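Local coordinates for pesticidal crystal protein Cry4Aa (Bacillus thuringiensis, PDB 2C9K), which binds to midgut epithelial cells of insects and promotes their colloid-osmotic lysis, acting as a mosquito-larvicidal toxin, at residues V255-T260 and T471-A476; T12-F17 and V240-N245; P462-Y467 and F506-Q511; R522-S527 and F568-F573. All coordinates share one frame; numbering follows the deposited sequence.

In the fold
All four contacts are largely buried; contacts 1 and 2 lie nearest the middle of the chain, while contacts 3 and 4 lie farther out, and contact 4 includes an exposed residue. Contact 2, mostly apolar, joins helix 5-16 to the turn after helix 222-240 and touches contact 1, where the chain that leaves the helical domain pairs by backbone bonds and waters with the C-terminal domain. Contact 3 ties the loop before strand 471-475 to the opposite sheet of that domain. Contact 4 reaches the same sheet as contact 1, their centres about 14 Å apart, but sets arginines with a tyrosine on one face and mainly apolar and aromatic side chains on the other.

Contact 1: residues V255-T260 and T471-A476; sequences VQSELT and TTQIPA
Val255 and Gln256 pair with Thr471 and Thr472 as a short parallel strand pair, through which the chain that follows helix 222-240, the last of the helical domain, is added to a sheet of the C-terminal beta-sandwich of this three-domain delta-endotoxin. The backbone does most of the joining. Gln256 N donates to Thr471 O at 3.0 Å, and Gln256 O accepts from Gln473 N, also at 3.0 Å, so one residue spends both its polar main-chain groups on the neighbouring strand. Val255 CA adds a CA-H...O contact of 3.2 Å to Thr471 O.

Beyond Gln256 the direct bonding stops and water takes over. One water donates to Gln256 O at 2.9 Å and to Gln473 O at 2.8 Å. A second accepts from Glu258 N and bonds weakly to Gln473 O, which thus receives both waters; its bond to Gln473 OE1 is less certain, because OE1 is modelled too near Ser257. The Gln473 chain is extended, CG lying anti to the main-chain N (chi1 -158°), which carries the amide out so that NE2 reaches Glu606 OE1 of strand 600-609.

Side-chain packing flanks these bonds. Val255 and Thr471 lie alongside each other on one face, CG1 of the former 3.9 Å from CG2 of the latter. Farther along, Glu258 lays its aliphatic part and OE1 against the Pro475 ring, OE1 lying 3.5 Å from CD; the carboxylate is bound by Lys478 in a salt bridge and by Asp461 N. The last touch is made by Thr260, whose methyl passes the proline ring, CG2 to Pro475 CG 3.7 Å.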
loop_
_atom_site.group_PDB
_atom_site.type_symbol
_atom_site.label_atom_id
_atom_site.label_comp_id
_atom_site.label_asym_id
_atom_site.label_seq_id
_atom_site.Cartn_x
_atom_site.Cartn_y
_atom_site.Cartn_z
ATOM N N VAL A 255 0.672 17.475 -1.233
ATOM C CA VAL A 255 -0.421 16.547 -0.965
ATOM C C VAL A 255 -0.131 15.575 0.145
ATOM O O VAL A 255 0.970 15.044 0.235
ATOM C CB VAL A 255 -0.719 15.634 -2.168
ATOM C CG1 VAL A 255 -2.213 15.351 -2.240
ATOM C CG2 VAL A 255 -0.166 16.227 -3.446
ATOM N N GLN A 256 -1.139 15.307 0.964
ATOM C CA GLN A 256 -0.994 14.329 2.029
ATOM C C GLN A 256 -1.851 13.141 1.596
ATOM O O GLN A 256 -3.071 13.248 1.510
ATOM C CB GLN A 256 -1.489 14.894 3.362
ATOM C CG GLN A 256 -1.259 13.973 4.550
ATOM C CD GLN A 256 0.191 13.532 4.667
ATOM O OE1 GLN A 256 0.687 12.742 3.856
ATOM N NE2 GLN A 256 0.883 14.044 5.680
ATOM N N SER A 257 -1.215 12.016 1.299
ATOM C CA SER A 257 -1.953 10.842 0.865
ATOM C C SER A 257 -1.633 9.646 1.745
ATOM O O SER A 257 -0.714 9.706 2.554
ATOM C CB SER A 257 -1.599 10.517 -0.584
ATOM O OG SER A 257 -0.250 10.122 -0.679
ATOM N N GLU A 258 -2.396 8.567 1.585
ATOM C CA GLU A 258 -2.179 7.357 2.369
ATOM C C GLU A 258 -2.420 6.091 1.548
ATOM O O GLU A 258 -3.024 6.133 0.481
ATOM C CB GLU A 258 -3.073 7.373 3.616
ATOM C CG GLU A 258 -4.581 7.416 3.355
ATOM C CD GLU A 258 -5.391 7.754 4.620
ATOM O OE1 GLU A 258 -6.593 7.418 4.676
ATOM O OE2 GLU A 258 -4.833 8.370 5.556
ATOM N N LEU A 259 -1.925 4.965 2.042
ATOM C CA LEU A 259 -2.079 3.686 1.362
ATOM C C LEU A 259 -2.995 2.836 2.242
ATOM O O LEU A 259 -2.634 2.518 3.377
ATOM C CB LEU A 259 -0.700 3.030 1.203
ATOM C CG LEU A 259 0.400 3.893 0.556
ATOM C CD1 LEU A 259 1.760 3.267 0.784
ATOM C CD2 LEU A 259 0.137 4.060 -0.930
ATOM N N THR A 260 -4.170 2.467 1.722
ATOM C CA THR A 260 -5.161 1.694 2.494
ATOM C C THR A 260 -5.181 0.187 2.307
ATOM O O THR A 260 -5.840 -0.515 3.073
ATOM C CB THR A 260 -6.594 2.159 2.209
ATOM O OG1 THR A 260 -6.972 1.718 0.902
ATOM C CG2 THR A 260 -6.701 3.672 2.285
ATOM N N THR A 471 -3.174 20.029 -0.252
ATOM C CA THR A 471 -4.276 19.188 -0.684
ATOM C C THR A 471 -4.328 17.915 0.132
ATOM O O THR A 471 -3.331 17.201 0.257
ATOM C CB THR A 471 -4.151 18.821 -2.173
ATOM O OG1 THR A 471 -4.337 19.999 -2.968
ATOM C CG2 THR A 471 -5.192 17.779 -2.561
ATOM N N THR A 472 -5.495 17.639 0.696
ATOM C CA THR A 472 -5.687 16.439 1.486
ATOM C C THR A 472 -6.367 15.413 0.606
ATOM O O THR A 472 -7.368 15.699 -0.048
ATOM C CB THR A 472 -6.556 16.712 2.714
ATOM O OG1 THR A 472 -5.911 17.687 3.535
ATOM C CG2 THR A 472 -6.752 15.442 3.524
ATOM N N GLN A 473 -5.804 14.216 0.589
ATOM C CA GLN A 473 -6.324 13.124 -0.214
ATOM C C GLN A 473 -6.917 12.092 0.738
ATOM O O GLN A 473 -6.186 11.481 1.514
ATOM C CB GLN A 473 -5.170 12.513 -1.010
ATOM C CG GLN A 473 -5.555 11.745 -2.257
ATOM C CD GLN A 473 -4.344 11.428 -3.116
ATOM O OE1 GLN A 473 -3.474 10.652 -2.724
ATOM N NE2 GLN A 473 -4.275 12.045 -4.291
ATOM N N ILE A 474 -8.238 11.917 0.699
ATOM C CA ILE A 474 -8.909 10.943 1.559
ATOM C C ILE A 474 -9.565 9.837 0.743
ATOM O O ILE A 474 -10.617 10.049 0.125
ATOM C CB ILE A 474 -10.013 11.589 2.424
ATOM C CG1 ILE A 474 -9.410 12.627 3.376
ATOM C CG2 ILE A 474 -10.719 10.509 3.238
ATOM C CD1 ILE A 474 -10.419 13.250 4.321
ATOM N N PRO A 475 -8.951 8.638 0.729
ATOM C CA PRO A 475 -9.476 7.484 -0.011
ATOM C C PRO A 475 -10.942 7.255 0.348
ATOM O O PRO A 475 -11.324 7.389 1.505
ATOM C CB PRO A 475 -8.588 6.342 0.466
ATOM C CG PRO A 475 -7.301 7.018 0.730
ATOM C CD PRO A 475 -7.707 8.280 1.433
ATOM N N ALA A 476 -11.759 6.906 -0.641
ATOM C CA ALA A 476 -13.181 6.666 -0.400
ATOM C C ALA A 476 -13.433 5.482 0.542
ATOM O O ALA A 476 -14.478 5.399 1.183
ATOM C CB ALA A 476 -13.900 6.447 -1.717
HETATM O O HOH W 1 -4.845 12.698 3.681
HETATM O O HOH W 2 -4.464 9.237 -0.275
#

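Contact 2: residues T12-F17 and V240-N245; sequences TVLTGF and VALFPN
Leu242 O takes the backbone N-H of Asn245 at 2.8 Å, within the 3-10 turn that follows helix 222-240, and Phe17 CE1 lies 3.7 Å from the same oxygen. No hydrogen bond crosses between 12-17 and 240-245; the packing is mostly between carbons, with oxygens of Leu242 and Asn245 beside the Phe17 ring. The forked end of Leu242 meets both helical residues: its CD1 lies 3.5 Å from Val13 CG1, its CD2 3.5 Å from Leu14 CD2. With CG beside its backbone N (chi1 -53°), the leucine holds this fork toward helix 5-16, set nearly square to Leu14 and at a slant to Val13.

Phe17 is the first residue past helix 5-16; its N still bonds to Val13 O, but its backbone has left helical values. Asn245 CB lies over one face of its ring, modelled too close for the fine placing to be trusted. Tyr246 adds an edge-to-face ring partner.

Within the helical domain, Val13 reaches Asn148 of helix 140-164, and Phe243 packs on that helix and on helix 183-208. Toward the C-terminal domain, Leu14 and Leu242 both touch Ser257, and Phe17 bonds through its backbone to Val255 of strand 255-256.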
loop_
_atom_site.group_PDB
_atom_site.type_symbol
_atom_site.label_atom_id
_atom_site.label_comp_id
_atom_site.label_asym_id
_atom_site.label_seq_id
_atom_site.Cartn_x
_atom_site.Cartn_y
_atom_site.Cartn_z
ATOM N N THR A 12 9.587 7.917 2.358
ATOM C CA THR A 12 10.149 9.216 2.007
ATOM C C THR A 12 9.302 9.994 1.016
ATOM O O THR A 12 9.193 11.212 1.105
ATOM C CB THR A 12 11.539 9.061 1.403
ATOM O OG1 THR A 12 12.331 8.234 2.259
ATOM C CG2 THR A 12 12.209 10.414 1.264
ATOM N N VAL A 13 8.721 9.286 0.059
ATOM C CA VAL A 13 7.871 9.912 -0.955
ATOM C C VAL A 13 6.607 10.503 -0.315
ATOM O O VAL A 13 6.249 11.647 -0.600
ATOM C CB VAL A 13 7.486 8.891 -2.065
ATOM C CG1 VAL A 13 6.499 9.505 -3.024
ATOM C CG2 VAL A 13 8.729 8.454 -2.811
ATOM N N LEU A 14 5.943 9.730 0.549
ATOM C CA LEU A 14 4.744 10.202 1.246
ATOM C C LEU A 14 5.071 11.506 1.961
ATOM O O LEU A 14 4.357 12.499 1.834
ATOM C CB LEU A 14 4.270 9.172 2.272
ATOM C CG LEU A 14 3.503 7.974 1.718
ATOM C CD1 LEU A 14 3.451 6.862 2.746
ATOM C CD2 LEU A 14 2.107 8.416 1.315
ATOM N N THR A 15 6.163 11.484 2.717
ATOM C CA THR A 15 6.635 12.646 3.460
ATOM C C THR A 15 7.059 13.755 2.503
ATOM O O THR A 15 6.896 14.933 2.788
ATOM C CB THR A 15 7.843 12.265 4.325
ATOM O OG1 THR A 15 7.459 11.229 5.234
ATOM C CG2 THR A 15 8.348 13.459 5.101
ATOM N N GLY A 16 7.588 13.357 1.357
ATOM C CA GLY A 16 8.064 14.318 0.384
ATOM C C GLY A 16 7.049 15.223 -0.271
ATOM O O GLY A 16 7.375 16.364 -0.605
ATOM N N PHE A 17 5.832 14.730 -0.475
ATOM C CA PHE A 17 4.802 15.542 -1.111
ATOM C C PHE A 17 4.217 16.588 -0.177
ATOM O O PHE A 17 3.247 17.265 -0.522
ATOM C CB PHE A 17 3.693 14.650 -1.660
ATOM C CG PHE A 17 4.093 13.893 -2.889
ATOM C CD1 PHE A 17 4.225 12.517 -2.861
ATOM C CD2 PHE A 17 4.380 14.569 -4.067
ATOM C CE1 PHE A 17 4.644 11.824 -3.994
ATOM C CE2 PHE A 17 4.798 13.887 -5.200
ATOM C CZ PHE A 17 4.931 12.511 -5.160
ATOM N N VAL A 240 3.977 3.145 -6.882
ATOM C CA VAL A 240 3.163 3.518 -8.032
ATOM C C VAL A 240 1.901 4.300 -7.648
ATOM O O VAL A 240 1.422 5.134 -8.417
ATOM C CB VAL A 240 2.744 2.262 -8.828
ATOM C CG1 VAL A 240 1.884 2.651 -10.032
ATOM C CG2 VAL A 240 3.985 1.502 -9.271
ATOM N N ALA A 241 1.355 4.024 -6.467
ATOM C CA ALA A 241 0.150 4.715 -6.000
ATOM C C ALA A 241 0.390 6.200 -5.687
ATOM O O ALA A 241 -0.549 6.996 -5.658
ATOM C CB ALA A 241 -0.408 4.009 -4.774
ATOM N N LEU A 242 1.644 6.576 -5.460
ATOM C CA LEU A 242 1.970 7.966 -5.153
ATOM C C LEU A 242 2.374 8.781 -6.390
ATOM O O LEU A 242 2.403 10.016 -6.344
ATOM C CB LEU A 242 3.099 8.019 -4.123
ATOM C CG LEU A 242 2.841 7.206 -2.860
ATOM C CD1 LEU A 242 4.107 7.160 -2.004
ATOM C CD2 LEU A 242 1.680 7.818 -2.091
ATOM N N PHE A 243 2.676 8.088 -7.488
ATOM C CA PHE A 243 3.100 8.749 -8.726
ATOM C C PHE A 243 2.207 9.909 -9.178
ATOM O O PHE A 243 2.698 10.938 -9.658
ATOM C CB PHE A 243 3.209 7.718 -9.852
ATOM C CG PHE A 243 4.449 6.849 -9.778
ATOM C CD1 PHE A 243 4.574 5.726 -10.597
ATOM C CD2 PHE A 243 5.500 7.173 -8.927
ATOM C CE1 PHE A 243 5.720 4.946 -10.569
ATOM C CE2 PHE A 243 6.652 6.394 -8.894
ATOM C CZ PHE A 243 6.763 5.280 -9.716
ATOM N N PRO A 244 0.881 9.766 -9.022
ATOM C CA PRO A 244 -0.019 10.841 -9.442
ATOM C C PRO A 244 0.250 12.138 -8.714
ATOM O O PRO A 244 -0.129 13.199 -9.178
ATOM C CB PRO A 244 -1.399 10.275 -9.125
ATOM C CG PRO A 244 -1.201 8.800 -9.283
ATOM C CD PRO A 244 0.112 8.596 -8.571
ATOM N N ASN A 245 0.895 12.049 -7.562
ATOM C CA ASN A 245 1.205 13.242 -6.784
ATOM C C ASN A 245 2.280 14.052 -7.497
ATOM O O ASN A 245 2.438 15.245 -7.244
ATOM C CB ASN A 245 1.696 12.855 -5.387
ATOM C CG ASN A 245 0.663 12.064 -4.596
ATOM O OD1 ASN A 245 0.924 11.650 -3.464
ATOM N ND2 ASN A 245 -0.514 11.851 -5.184
#

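Contact 3: residues P462-Y467 and F506-Q511; sequences PKNTIY and FKITCQ
Asn464 reaches across to strand 505-511 from its first side-chain atom onward. CB lies 3.2 Å from Thr509 O and 3.7 Å from Cys510 CA, and CG approaches the same carbonyl oxygen. With CG beside its main-chain N (chi1 -80°), the amide is directed at Thr509 O, and ND2 donates to that oxygen, although the place of this nitrogen is less sure because it is modelled too near Ile508. At the other branch of the tip, OD1 is held by Lys478.

The loop 462-467 leads from the middle domain into strand 471-475 of the C-terminal beta-sandwich, and it meets strand 505-511 of the opposite sheet; the touching parts, 463-466 and 508-511, run 81° apart. Ile466 packs between the two layers: its CD1 is 3.5 Å from Cys510 CB, and its side chain also touches Ile474 and Phe607 on one sheet and Ile585 on the other.

Both main-chain polar groups of Gln511 face the loop. Its N makes a weak bond to Lys463 O, while its O accepts from Ile466 N at 3.2 Å, with the donor tilted 30° from the carbonyl plane, and also meets Thr465 CA at 3.0 Å. The Lys463 and Gln511 side chains run alongside each other, CD of the lysine 3.2 Å from OE1 of the glutamine.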
loop_
_atom_site.group_PDB
_atom_site.type_symbol
_atom_site.label_atom_id
_atom_site.label_comp_id
_atom_site.label_asym_id
_atom_site.label_seq_id
_atom_site.Cartn_x
_atom_site.Cartn_y
_atom_site.Cartn_z
ATOM N N PRO A 462 -6.608 7.689 11.430
ATOM C CA PRO A 462 -7.824 7.240 12.121
ATOM C C PRO A 462 -8.833 8.372 12.281
ATOM O O PRO A 462 -9.998 8.144 12.615
ATOM C CB PRO A 462 -7.308 6.786 13.487
ATOM C CG PRO A 462 -5.853 6.573 13.285
ATOM C CD PRO A 462 -5.465 7.675 12.352
ATOM N N LYS A 463 -8.377 9.593 12.033
ATOM C CA LYS A 463 -9.229 10.758 12.199
ATOM C C LYS A 463 -9.627 11.448 10.898
ATOM O O LYS A 463 -10.315 12.461 10.923
ATOM C CB LYS A 463 -8.533 11.755 13.142
ATOM C CG LYS A 463 -8.269 11.205 14.550
ATOM C CD LYS A 463 -9.555 11.175 15.370
ATOM C CE LYS A 463 -9.445 10.323 16.634
ATOM N NZ LYS A 463 -9.449 8.855 16.326
ATOM N N ASN A 464 -9.208 10.892 9.766
ATOM C CA ASN A 464 -9.531 11.479 8.467
ATOM C C ASN A 464 -9.285 12.979 8.462
ATOM O O ASN A 464 -10.053 13.730 7.855
ATOM C CB ASN A 464 -11.005 11.241 8.105
ATOM C CG ASN A 464 -11.259 9.851 7.569
ATOM O OD1 ASN A 464 -10.439 9.299 6.847
ATOM N ND2 ASN A 464 -12.409 9.283 7.908
ATOM N N THR A 465 -8.221 13.432 9.108
ATOM C CA THR A 465 -8.009 14.870 9.160
ATOM C C THR A 465 -7.880 15.552 7.803
ATOM O O THR A 465 -7.359 14.995 6.827
ATOM C CB THR A 465 -6.793 15.251 10.027
ATOM O OG1 THR A 465 -5.589 15.059 9.281
ATOM C CG2 THR A 465 -6.756 14.391 11.282
ATOM N N ILE A 466 -8.393 16.774 7.765
ATOM C CA ILE A 466 -8.358 17.601 6.579
ATOM C C ILE A 466 -7.418 18.732 6.940
ATOM O O ILE A 466 -7.663 19.464 7.897
ATOM C CB ILE A 466 -9.775 18.127 6.255
ATOM C CG1 ILE A 466 -10.669 16.930 5.892
ATOM C CG2 ILE A 466 -9.719 19.150 5.128
ATOM C CD1 ILE A 466 -12.111 17.244 5.603
ATOM N N TYR A 467 -6.322 18.850 6.203
ATOM C CA TYR A 467 -5.357 19.894 6.473
ATOM C C TYR A 467 -5.714 21.171 5.732
ATOM O O TYR A 467 -6.521 21.163 4.807
ATOM C CB TYR A 467 -3.953 19.422 6.099
ATOM C CG TYR A 467 -3.532 18.168 6.840
ATOM C CD1 TYR A 467 -3.696 16.906 6.269
ATOM C CD2 TYR A 467 -3.004 18.248 8.131
ATOM C CE1 TYR A 467 -3.345 15.758 6.964
ATOM C CE2 TYR A 467 -2.653 17.109 8.841
ATOM C CZ TYR A 467 -2.823 15.864 8.256
ATOM O OH TYR A 467 -2.477 14.730 8.966
ATOM N N PHE A 506 -23.072 6.679 0.513
ATOM C CA PHE A 506 -21.968 6.245 1.366
ATOM C C PHE A 506 -21.485 7.482 2.095
ATOM O O PHE A 506 -21.511 8.570 1.531
ATOM C CB PHE A 506 -20.840 5.569 0.551
ATOM C CG PHE A 506 -19.950 6.516 -0.222
ATOM C CD1 PHE A 506 -18.900 7.181 0.403
ATOM C CD2 PHE A 506 -20.127 6.693 -1.594
ATOM C CE1 PHE A 506 -18.035 8.004 -0.332
ATOM C CE2 PHE A 506 -19.273 7.513 -2.339
ATOM C CZ PHE A 506 -18.227 8.166 -1.708
ATOM N N LYS A 507 -21.086 7.325 3.357
ATOM C CA LYS A 507 -20.620 8.464 4.146
ATOM C C LYS A 507 -19.269 8.289 4.822
ATOM O O LYS A 507 -19.007 7.296 5.494
ATOM C CB LYS A 507 -21.652 8.827 5.208
ATOM C CG LYS A 507 -21.227 9.967 6.129
ATOM C CD LYS A 507 -20.741 9.455 7.472
ATOM C CE LYS A 507 -21.863 8.813 8.239
ATOM N NZ LYS A 507 -21.334 7.968 9.332
ATOM N N ILE A 508 -18.403 9.270 4.633
ATOM C CA ILE A 508 -17.099 9.239 5.256
ATOM C C ILE A 508 -17.117 10.411 6.241
ATOM O O ILE A 508 -17.665 11.480 5.935
ATOM C CB ILE A 508 -15.974 9.373 4.184
ATOM C CG1 ILE A 508 -14.872 10.306 4.662
ATOM C CG2 ILE A 508 -16.544 9.869 2.887
ATOM C CD1 ILE A 508 -13.973 9.698 5.677
ATOM N N THR A 509 -16.561 10.193 7.433
ATOM C CA THR A 509 -16.509 11.223 8.467
ATOM C C THR A 509 -15.099 11.801 8.594
ATOM O O THR A 509 -14.127 11.060 8.694
ATOM C CB THR A 509 -16.927 10.644 9.823
ATOM O OG1 THR A 509 -18.169 9.953 9.673
ATOM C CG2 THR A 509 -17.099 11.753 10.847
ATOM N N CYS A 510 -14.992 13.124 8.597
ATOM C CA CYS A 510 -13.687 13.779 8.697
ATOM C C CYS A 510 -13.596 14.727 9.877
ATOM O O CYS A 510 -14.598 15.282 10.321
ATOM C CB CYS A 510 -13.385 14.565 7.423
ATOM S SG CYS A 510 -13.559 13.602 5.926
ATOM N N GLN A 511 -12.382 14.907 10.378
ATOM C CA GLN A 511 -12.136 15.802 11.494
ATOM C C GLN A 511 -11.234 16.899 10.945
ATOM O O GLN A 511 -10.146 16.618 10.444
ATOM C CB GLN A 511 -11.435 15.050 12.621
ATOM C CG GLN A 511 -11.345 15.826 13.929
ATOM C CD GLN A 511 -10.702 15.017 15.054
ATOM O OE1 GLN A 511 -11.162 13.923 15.393
ATOM N NE2 GLN A 511 -9.639 15.559 15.638
#

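Contact 4: residues R522-S527 and F568-F573; sequences RIRYAS and FQYLEF
Tyr570 sits between Arg522 and Arg524 on one face of an antiparallel strand pair and meets them differently. Arg524 passes over its ring, CG 4.1 Å from the centroid in a CH-pi contact. Arg522 comes to the ring edge instead, NE 3.4 Å from CD2, and its guanidinium stands 83° to the ring, so that the edge of the tyrosine meets the flat of the arginine. Fully extended as far as NE (chi1 -173°), Arg524 carries its own guanidinium onward to Phe568, whose ring plane is nearly parallel (4°) but whose CB, not the ring, lies over the group. Ala526 CB lies over the Phe568 ring, 4.0 Å from its centroid. Tyr251 bonds the Tyr570 hydroxyl. The charges are paired by strand 600-609: Arg522 with Glu606, Arg524 with Asp603.

The other face is largely apolar: Ile523 CD1 meets Phe573 CE1 at 3.6 Å, and Leu571 CD1 lies 3.5 Å from Tyr525 OH, whose hydroxyl is bonded by Asn552 N. Two hydrogen-bonded pairs, Ile523 with Leu571 and Tyr525 with Gln569, supply four backbone bonds, among them Leu571 N to Ile523 O at 3.0 Å.

In the C-terminal beta-sandwich, strand 517-527 runs between 569-572 and 600-609, its Ile523 face packed with Phe573 and Leu571 against strands 536-541 and 545-550 of the other sheet.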
loop_
_atom_site.group_PDB
_atom_site.type_symbol
_atom_site.label_atom_id
_atom_site.label_comp_id
_atom_site.label_asym_id
_atom_site.label_seq_id
_atom_site.Cartn_x
_atom_site.Cartn_y
_atom_site.Cartn_z
ATOM N N ARG A 522 -12.796 17.918 -4.339
ATOM C CA ARG A 522 -12.585 17.341 -5.673
ATOM C C ARG A 522 -12.594 15.819 -5.608
ATOM O O ARG A 522 -12.109 15.243 -4.643
ATOM C CB ARG A 522 -11.240 17.827 -6.207
ATOM C CG ARG A 522 -10.908 17.384 -7.596
ATOM C CD ARG A 522 -9.612 18.018 -8.046
ATOM N NE ARG A 522 -8.432 17.342 -7.515
ATOM C CZ ARG A 522 -7.184 17.774 -7.693
ATOM N NH1 ARG A 522 -6.961 18.886 -8.378
ATOM N NH2 ARG A 522 -6.156 17.088 -7.212
ATOM N N ILE A 523 -13.123 15.166 -6.635
ATOM C CA ILE A 523 -13.217 13.707 -6.652
ATOM C C ILE A 523 -12.429 13.012 -7.772
ATOM O O ILE A 523 -12.467 13.445 -8.927
ATOM C CB ILE A 523 -14.708 13.286 -6.749
ATOM C CG1 ILE A 523 -15.374 13.441 -5.390
ATOM C CG2 ILE A 523 -14.844 11.859 -7.228
ATOM C CD1 ILE A 523 -16.851 13.207 -5.459
ATOM N N ARG A 524 -11.716 11.937 -7.422
ATOM C CA ARG A 524 -10.948 11.152 -8.397
ATOM C C ARG A 524 -11.749 9.869 -8.572
ATOM O O ARG A 524 -11.755 9.008 -7.694
ATOM C CB ARG A 524 -9.542 10.826 -7.867
ATOM C CG ARG A 524 -8.625 10.141 -8.895
ATOM C CD ARG A 524 -7.160 10.131 -8.452
ATOM N NE ARG A 524 -6.218 9.748 -9.512
ATOM C CZ ARG A 524 -5.883 8.495 -9.831
ATOM N NH1 ARG A 524 -6.406 7.468 -9.180
ATOM N NH2 ARG A 524 -5.004 8.268 -10.798
ATOM N N TYR A 525 -12.421 9.747 -9.712
ATOM C CA TYR A 525 -13.278 8.596 -9.975
ATOM C C TYR A 525 -13.059 8.012 -11.358
ATOM O O TYR A 525 -12.321 8.557 -12.172
ATOM C CB TYR A 525 -14.734 9.038 -9.905
ATOM C CG TYR A 525 -15.099 9.869 -11.120
ATOM C CD1 TYR A 525 -15.952 9.368 -12.111
ATOM C CD2 TYR A 525 -14.508 11.114 -11.334
ATOM C CE1 TYR A 525 -16.195 10.086 -13.279
ATOM C CE2 TYR A 525 -14.748 11.836 -12.502
ATOM C CZ TYR A 525 -15.587 11.315 -13.466
ATOM O OH TYR A 525 -15.801 12.025 -14.621
ATOM N N ALA A 526 -13.759 6.912 -11.611
ATOM C CA ALA A 526 -13.737 6.209 -12.889
ATOM C C ALA A 526 -15.213 6.004 -13.220
ATOM O O ALA A 526 -16.056 5.939 -12.320
ATOM C CB ALA A 526 -13.033 4.866 -12.753
ATOM N N SER A 527 -15.536 5.899 -14.502
ATOM C CA SER A 527 -16.931 5.732 -14.888
ATOM C C SER A 527 -17.111 5.423 -16.359
ATOM O O SER A 527 -16.490 6.052 -17.209
ATOM C CB SER A 527 -17.708 7.009 -14.559
ATOM O OG SER A 527 -19.030 6.955 -15.066
ATOM N N PHE A 568 -8.916 6.985 -14.781
ATOM C CA PHE A 568 -9.375 7.772 -13.643
ATOM C C PHE A 568 -9.180 9.246 -13.951
ATOM O O PHE A 568 -8.130 9.648 -14.451
ATOM C CB PHE A 568 -8.615 7.398 -12.370
ATOM C CG PHE A 568 -8.951 6.025 -11.850
ATOM C CD1 PHE A 568 -8.326 4.895 -12.366
ATOM C CD2 PHE A 568 -9.929 5.861 -10.872
ATOM C CE1 PHE A 568 -8.667 3.628 -11.924
ATOM C CE2 PHE A 568 -10.281 4.597 -10.422
ATOM C CZ PHE A 568 -9.647 3.475 -10.951
ATOM N N GLN A 569 -10.202 10.048 -13.670
ATOM C CA GLN A 569 -10.138 11.483 -13.920
ATOM C C GLN A 569 -10.552 12.307 -12.707
ATOM O O GLN A 569 -10.934 11.754 -11.670
ATOM C CB GLN A 569 -10.993 11.834 -15.135
ATOM C CG GLN A 569 -10.399 11.305 -16.435
ATOM C CD GLN A 569 -9.010 11.873 -16.709
ATOM O OE1 GLN A 569 -8.263 11.345 -17.538
ATOM N NE2 GLN A 569 -8.663 12.964 -16.017
ATOM N N TYR A 570 -10.477 13.629 -12.833
ATOM C CA TYR A 570 -10.808 14.506 -11.720
ATOM C C TYR A 570 -11.921 15.508 -11.957
ATOM O O TYR A 570 -11.883 16.279 -12.914
ATOM C CB TYR A 570 -9.572 15.296 -11.289
ATOM C CG TYR A 570 -8.410 14.480 -10.767
ATOM C CD1 TYR A 570 -7.712 13.604 -11.599
ATOM C CD2 TYR A 570 -7.969 14.633 -9.447
ATOM C CE1 TYR A 570 -6.598 12.903 -11.134
ATOM C CE2 TYR A 570 -6.858 13.939 -8.972
ATOM C CZ TYR A 570 -6.178 13.079 -9.823
ATOM O OH TYR A 570 -5.080 12.407 -9.362
ATOM N N LEU A 571 -12.907 15.506 -11.067
ATOM C CA LEU A 571 -14.006 16.465 -11.140
ATOM C C LEU A 571 -14.069 17.176 -9.802
ATOM O O LEU A 571 -13.768 16.586 -8.764
ATOM C CB LEU A 571 -15.345 15.786 -11.445
ATOM C CG LEU A 571 -15.632 15.674 -12.943
ATOM C CD1 LEU A 571 -16.989 15.025 -13.181
ATOM C CD2 LEU A 571 -15.578 17.068 -13.552
ATOM N N GLU A 572 -14.462 18.445 -9.837
ATOM C CA GLU A 572 -14.528 19.273 -8.643
ATOM C C GLU A 572 -15.890 19.941 -8.528
ATOM O O GLU A 572 -16.447 20.402 -9.522
ATOM C CB GLU A 572 -13.440 20.337 -8.745
ATOM C CG GLU A 572 -13.180 21.136 -7.503
ATOM C CD GLU A 572 -12.030 22.107 -7.699
ATOM O OE1 GLU A 572 -10.931 21.664 -8.111
ATOM O OE2 GLU A 572 -12.222 23.314 -7.439
ATOM N N PHE A 573 -16.437 19.988 -7.319
ATOM C CA PHE A 573 -17.724 20.628 -7.121
ATOM C C PHE A 573 -17.513 22.137 -7.185
ATOM O O PHE A 573 -16.452 22.635 -6.813
ATOM C CB PHE A 573 -18.310 20.251 -5.769
ATOM C CG PHE A 573 -18.605 18.794 -5.622
ATOM C CD1 PHE A 573 -17.699 17.949 -5.002
ATOM C CD2 PHE A 573 -19.810 18.271 -6.072
ATOM C CE1 PHE A 573 -17.988 16.601 -4.827
ATOM C CE2 PHE A 573 -20.111 16.925 -5.905
ATOM C CZ PHE A 573 -19.199 16.086 -5.279
HETATM O O HOH W 3 -8.725 20.730 -10.410
HETATM O O HOH W 4 -4.742 10.566 -11.846
#